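Local coordinates for protein B-agarase (Saccharophagus degradans, PDB 4BQ2) that hydrolyses agarose as an exo-beta-agarase of glycoside hydrolase family 50, probably releasing neoagarobiose from chain ends, at residues L286-L291 / G416-P421; V402-M407 / N427-F432. All coordinates share one frame; numbering follows the deposited sequence.

Both contacts are buried and touch each other, with centres about 11 Å apart. L286 CD1 packs on M407 CE at 3.8 Å, and I289 CG2 packs on T403 CG2 at 3.8 Å. Contact 1 joins the end of strand 280-287 to the loop 416-421, nearer the centre of the chain. Contact 2 joins helix 394-410 to the chain entering strand 431-435, further out. The first rests on backbone hydrogen bonds, with aromatic and guanidinium packing beside them. The second rests on side chains alone: an apolar inner part and an ion pair at a partly exposed margin. Helix 394-410 supplies one side of contact 2 and also packs on L286 and I289 of contact 1.

Contact 1 of 2, residues L286-L291 / G416-P421; sequences LDIIRL and GNWTDP
I289 and T419 form a single backbone bridge between two segments running the same way. One continues from the end of strand 280-287. The other is the loop leading toward strand 431-435. This is consistent with adjacent strand ends in the (beta/alpha)8 barrel expected for family 50.

G416 N donates to L286 O at 2.8 Å, and I288 N donates to N417 O at 2.8 Å. I289 N reaches W418 O from above the carbonyl plane. D420 N gives a nearly straight bond to I289 O (2.9 Å, 175°). I288 and W418 both have left-handed backbone conformations, which kink the two segments at matching places.

D287 OD1 accepts N417 N at 3.0 Å, using its anti lone pair. T419 OG1 lies beside I289 CB and donates back to G416 O within its own loop. W418 carries most of the side-chain packing. I288 CD1 meets its ring obliquely, 3.6 Å from W418 CE3. R290 CG lies between backbone N and carbonyl carbon (chi1 58°) and the chain then extends to NE, laying the guanidinium across W418 with W418 CB over its centre. The planes are 36° apart, not a parallel stack. R290 NH2 lies over one indole face and N417 ND2 over the other. R290 NH2 also bonds to S320, and W436 meets the W418 ring. A water joins L291 N to D420 OD2, while D420 OD1 accepts A422 N.

Four backbone bonds thus pair several buried peptide groups. The R290 guanidinium lies against W418, and a glycerol about 3 Å from its side chain may mark a pocket.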
# COMPACT_ATOMS: atom_id res chain seq x y z
N LEU A 286 5.37 -13.14 -2.60
CA LEU A 286 4.70 -11.97 -3.15
C LEU A 286 3.21 -12.04 -2.96
O LEU A 286 2.62 -13.14 -2.93
CB LEU A 286 4.98 -11.83 -4.67
CG LEU A 286 6.45 -12.07 -5.08
CD1 LEU A 286 6.61 -11.93 -6.60
CD2 LEU A 286 7.50 -11.20 -4.35
N ASP A 287 2.60 -10.87 -2.87
CA ASP A 287 1.16 -10.75 -2.73
C ASP A 287 0.52 -10.58 -4.11
O ASP A 287 1.20 -10.15 -5.04
CB ASP A 287 0.82 -9.51 -1.91
CG ASP A 287 1.38 -9.57 -0.50
OD1 ASP A 287 1.31 -10.64 0.12
OD2 ASP A 287 1.86 -8.53 -0.02
N ILE A 288 -0.78 -10.85 -4.19
CA ILE A 288 -1.58 -10.58 -5.42
C ILE A 288 -1.09 -11.45 -6.57
O ILE A 288 -0.62 -10.97 -7.63
CB ILE A 288 -1.62 -9.08 -5.85
CG1 ILE A 288 -1.96 -8.17 -4.64
CG2 ILE A 288 -2.65 -8.90 -6.98
CD1 ILE A 288 -3.45 -8.03 -4.34
N ILE A 289 -1.16 -12.75 -6.33
CA ILE A 289 -0.80 -13.73 -7.34
C ILE A 289 -2.12 -14.21 -7.93
O ILE A 289 -2.60 -15.34 -7.69
CB ILE A 289 0.09 -14.84 -6.74
CG1 ILE A 289 1.39 -14.22 -6.18
CG2 ILE A 289 0.45 -15.87 -7.82
CD1 ILE A 289 2.26 -15.25 -5.48
N ARG A 290 -2.70 -13.29 -8.70
CA ARG A 290 -4.00 -13.43 -9.30
C ARG A 290 -4.09 -12.32 -10.36
O ARG A 290 -3.24 -11.41 -10.41
CB ARG A 290 -5.11 -13.21 -8.25
CG ARG A 290 -5.05 -11.83 -7.56
CD ARG A 290 -6.17 -11.75 -6.54
NE ARG A 290 -6.33 -10.41 -5.95
CZ ARG A 290 -7.15 -10.14 -4.94
NH1 ARG A 290 -7.85 -11.12 -4.34
NH2 ARG A 290 -7.23 -8.89 -4.48
N LEU A 291 -5.15 -12.35 -11.15
CA LEU A 291 -5.33 -11.34 -12.20
C LEU A 291 -6.34 -10.23 -11.89
O LEU A 291 -6.46 -9.29 -12.67
CB LEU A 291 -5.69 -12.05 -13.53
CG LEU A 291 -4.64 -13.08 -14.02
CD1 LEU A 291 -5.06 -13.67 -15.38
CD2 LEU A 291 -3.24 -12.48 -14.14
N GLY A 416 2.12 -15.43 -1.41
CA GLY A 416 1.73 -14.57 -0.30
C GLY A 416 0.24 -14.35 -0.36
O GLY A 416 -0.50 -15.18 -0.93
N ASN A 417 -0.21 -13.26 0.25
CA ASN A 417 -1.63 -13.01 0.33
C ASN A 417 -2.27 -12.75 -1.03
O ASN A 417 -1.60 -12.31 -1.94
CB ASN A 417 -1.89 -11.80 1.24
CG ASN A 417 -3.29 -11.82 1.83
OD1 ASN A 417 -3.94 -12.89 1.91
ND2 ASN A 417 -3.74 -10.67 2.29
N TRP A 418 -3.57 -13.00 -1.11
CA TRP A 418 -4.35 -12.86 -2.33
C TRP A 418 -3.73 -13.68 -3.46
O TRP A 418 -3.54 -13.18 -4.59
CB TRP A 418 -4.51 -11.38 -2.71
CG TRP A 418 -5.17 -10.62 -1.57
CD1 TRP A 418 -6.42 -10.80 -1.07
CD2 TRP A 418 -4.59 -9.52 -0.84
NE1 TRP A 418 -6.67 -9.88 -0.07
CE2 TRP A 418 -5.56 -9.10 0.11
CE3 TRP A 418 -3.34 -8.86 -0.88
CZ2 TRP A 418 -5.33 -8.04 1.00
CZ3 TRP A 418 -3.11 -7.80 -0.00
CH2 TRP A 418 -4.11 -7.41 0.93
N THR A 419 -3.41 -14.92 -3.12
CA THR A 419 -3.07 -15.95 -4.13
C THR A 419 -4.37 -16.58 -4.65
O THR A 419 -5.24 -17.00 -3.86
CB THR A 419 -2.12 -17.00 -3.53
OG1 THR A 419 -0.84 -16.38 -3.37
CG2 THR A 419 -1.97 -18.25 -4.46
N ASP A 420 -4.53 -16.60 -5.98
CA ASP A 420 -5.73 -17.17 -6.57
C ASP A 420 -5.90 -18.61 -6.08
O ASP A 420 -4.93 -19.33 -6.05
CB ASP A 420 -5.65 -17.12 -8.11
CG ASP A 420 -6.93 -17.63 -8.76
OD1 ASP A 420 -7.14 -18.84 -8.86
OD2 ASP A 420 -7.77 -16.80 -9.13
N PRO A 421 -7.13 -19.01 -5.68
CA PRO A 421 -7.37 -20.34 -5.15
C PRO A 421 -7.01 -21.50 -6.09
O PRO A 421 -6.86 -22.63 -5.61
CB PRO A 421 -8.88 -20.35 -4.86
CG PRO A 421 -9.19 -18.92 -4.59
CD PRO A 421 -8.33 -18.15 -5.54
O HOH W 1 -6.25 -15.22 -11.17

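Contact 2 of 2, residues V402-M407 / N427-F432; sequences VTVDRM and NRIPFF
V404 CG1 lies over one face of the R428 guanidinium, 3.4 Å above its plane and offset toward the rim. D405 comes to the edge of the same group, near its plane. The D405 carboxylate is turned 76° from the guanidinium, so the two flat groups do not lie in one plane. Only OD1 of that carboxylate makes the bridge, and it meets both terminal nitrogens. The closest approach of the salt bridge, D405 OD1 to R428 NH2 at 2.5 Å, is very short, and its exact geometry is doubtful. The second bond, from R428 NH1 to D405 OD1, is weak at 3.2 Å and is clearly bent.

The R428 chain bends at chi3, which swings its end back over V404 toward D405. The ion pair is partly exposed, so solvent probably shares in screening it. The methyl of V404 sits between this charged end and the apolar part of the contact. V404 CG1 also touches I429 CG2 at 3.9 Å.

I429 points toward the helix with CG1 anti to its backbone N (chi1 -170°) and the chain straight beyond. This carries CD1 to M407 CB, 3.6 Å away. V404 and M407 are one helical turn apart, and I429 reaches both of them. The bent M407 chain leads its sulfur end away from I429, toward L286.

N426 OD1 accepts the backbone N of both R428 and I429, just before the strand. Helix 394-410 thus packs beside the chain that enters strand 431-435. That strand pairs in parallel with strand 483-488, and F431 shares backbone hydrogen bonds with W482 and V484. M407 also touches strand 280-287.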
# COMPACT_ATOMS: atom_id res chain seq x y z
N VAL A 402 4.48 -21.56 -14.63
CA VAL A 402 5.65 -20.70 -14.67
C VAL A 402 5.78 -19.87 -13.38
O VAL A 402 6.88 -19.65 -12.90
CB VAL A 402 5.56 -19.74 -15.91
CG1 VAL A 402 6.59 -18.64 -15.85
CG2 VAL A 402 5.71 -20.54 -17.22
N THR A 403 4.66 -19.38 -12.84
CA THR A 403 4.71 -18.60 -11.59
C THR A 403 5.31 -19.44 -10.43
O THR A 403 6.21 -18.99 -9.73
CB THR A 403 3.30 -18.09 -11.22
OG1 THR A 403 2.94 -17.08 -12.19
CG2 THR A 403 3.23 -17.51 -9.79
N VAL A 404 4.81 -20.65 -10.24
CA VAL A 404 5.39 -21.54 -9.21
C VAL A 404 6.88 -21.82 -9.52
O VAL A 404 7.74 -21.72 -8.64
CB VAL A 404 4.57 -22.87 -9.06
CG1 VAL A 404 5.25 -23.82 -8.10
CG2 VAL A 404 3.18 -22.59 -8.55
N ASP A 405 7.19 -22.10 -10.79
CA ASP A 405 8.60 -22.36 -11.17
C ASP A 405 9.48 -21.14 -10.87
O ASP A 405 10.61 -21.30 -10.42
CB ASP A 405 8.72 -22.71 -12.66
CG ASP A 405 8.25 -24.15 -12.97
OD1 ASP A 405 7.95 -24.96 -12.02
OD2 ASP A 405 8.18 -24.48 -14.17
N ARG A 406 8.97 -19.93 -11.15
CA ARG A 406 9.71 -18.70 -10.82
C ARG A 406 9.92 -18.63 -9.31
O ARG A 406 11.02 -18.41 -8.87
CB ARG A 406 8.93 -17.46 -11.22
CG ARG A 406 8.91 -17.21 -12.73
CD ARG A 406 7.81 -16.23 -13.09
NE ARG A 406 8.07 -15.60 -14.40
CZ ARG A 406 7.22 -14.82 -15.04
NH1 ARG A 406 6.00 -14.52 -14.52
NH2 ARG A 406 7.58 -14.34 -16.23
N MET A 407 8.85 -18.74 -8.54
CA MET A 407 8.96 -18.58 -7.07
C MET A 407 10.03 -19.50 -6.50
O MET A 407 10.89 -19.06 -5.71
CB MET A 407 7.62 -18.83 -6.38
CG MET A 407 6.53 -17.83 -6.78
SD MET A 407 7.04 -16.10 -6.69
CE MET A 407 6.19 -15.41 -8.11
N ASN A 427 0.85 -27.98 -4.61
CA ASN A 427 1.59 -29.02 -3.89
C ASN A 427 3.10 -29.00 -4.18
O ASN A 427 3.76 -30.03 -4.14
CB ASN A 427 0.96 -30.41 -4.13
CG ASN A 427 -0.43 -30.51 -3.55
OD1 ASN A 427 -0.85 -29.66 -2.76
ND2 ASN A 427 -1.17 -31.55 -3.96
N ARG A 428 3.65 -27.81 -4.42
CA ARG A 428 5.10 -27.67 -4.67
C ARG A 428 5.66 -26.48 -3.86
O ARG A 428 6.87 -26.40 -3.58
CB ARG A 428 5.38 -27.46 -6.18
CG ARG A 428 5.08 -28.67 -7.09
CD ARG A 428 4.80 -28.20 -8.54
NE ARG A 428 6.03 -27.67 -9.02
CZ ARG A 428 6.25 -26.73 -9.94
NH1 ARG A 428 5.30 -26.09 -10.65
NH2 ARG A 428 7.51 -26.46 -10.13
N ILE A 429 4.79 -25.55 -3.50
CA ILE A 429 5.19 -24.38 -2.71
C ILE A 429 4.01 -23.99 -1.80
O ILE A 429 2.84 -24.05 -2.22
CB ILE A 429 5.63 -23.17 -3.60
CG1 ILE A 429 6.28 -22.08 -2.72
CG2 ILE A 429 4.45 -22.63 -4.43
CD1 ILE A 429 6.85 -20.91 -3.54
N PRO A 430 4.29 -23.68 -0.51
CA PRO A 430 3.21 -23.32 0.39
C PRO A 430 2.55 -22.02 -0.01
O PRO A 430 3.12 -21.24 -0.79
CB PRO A 430 3.93 -23.12 1.75
CG PRO A 430 5.19 -23.90 1.62
CD PRO A 430 5.59 -23.70 0.18
N PHE A 431 1.37 -21.75 0.54
CA PHE A 431 0.65 -20.51 0.22
C PHE A 431 -0.05 -19.96 1.45
O PHE A 431 -0.30 -20.69 2.41
CB PHE A 431 -0.41 -20.76 -0.87
CG PHE A 431 -1.48 -21.74 -0.45
CD1 PHE A 431 -1.25 -23.13 -0.53
CD2 PHE A 431 -2.71 -21.28 0.03
CE1 PHE A 431 -2.25 -24.03 -0.13
CE2 PHE A 431 -3.69 -22.16 0.42
CZ PHE A 431 -3.47 -23.54 0.32
N PHE A 432 -0.39 -18.67 1.40
CA PHE A 432 -1.19 -18.02 2.45
C PHE A 432 -2.58 -17.86 1.91
O PHE A 432 -2.73 -17.49 0.75
CB PHE A 432 -0.60 -16.67 2.84
CG PHE A 432 0.66 -16.81 3.63
CD1 PHE A 432 1.83 -17.31 3.05
CD2 PHE A 432 0.67 -16.49 4.99
CE1 PHE A 432 3.01 -17.48 3.79
CE2 PHE A 432 1.84 -16.64 5.74
CZ PHE A 432 3.01 -17.12 5.14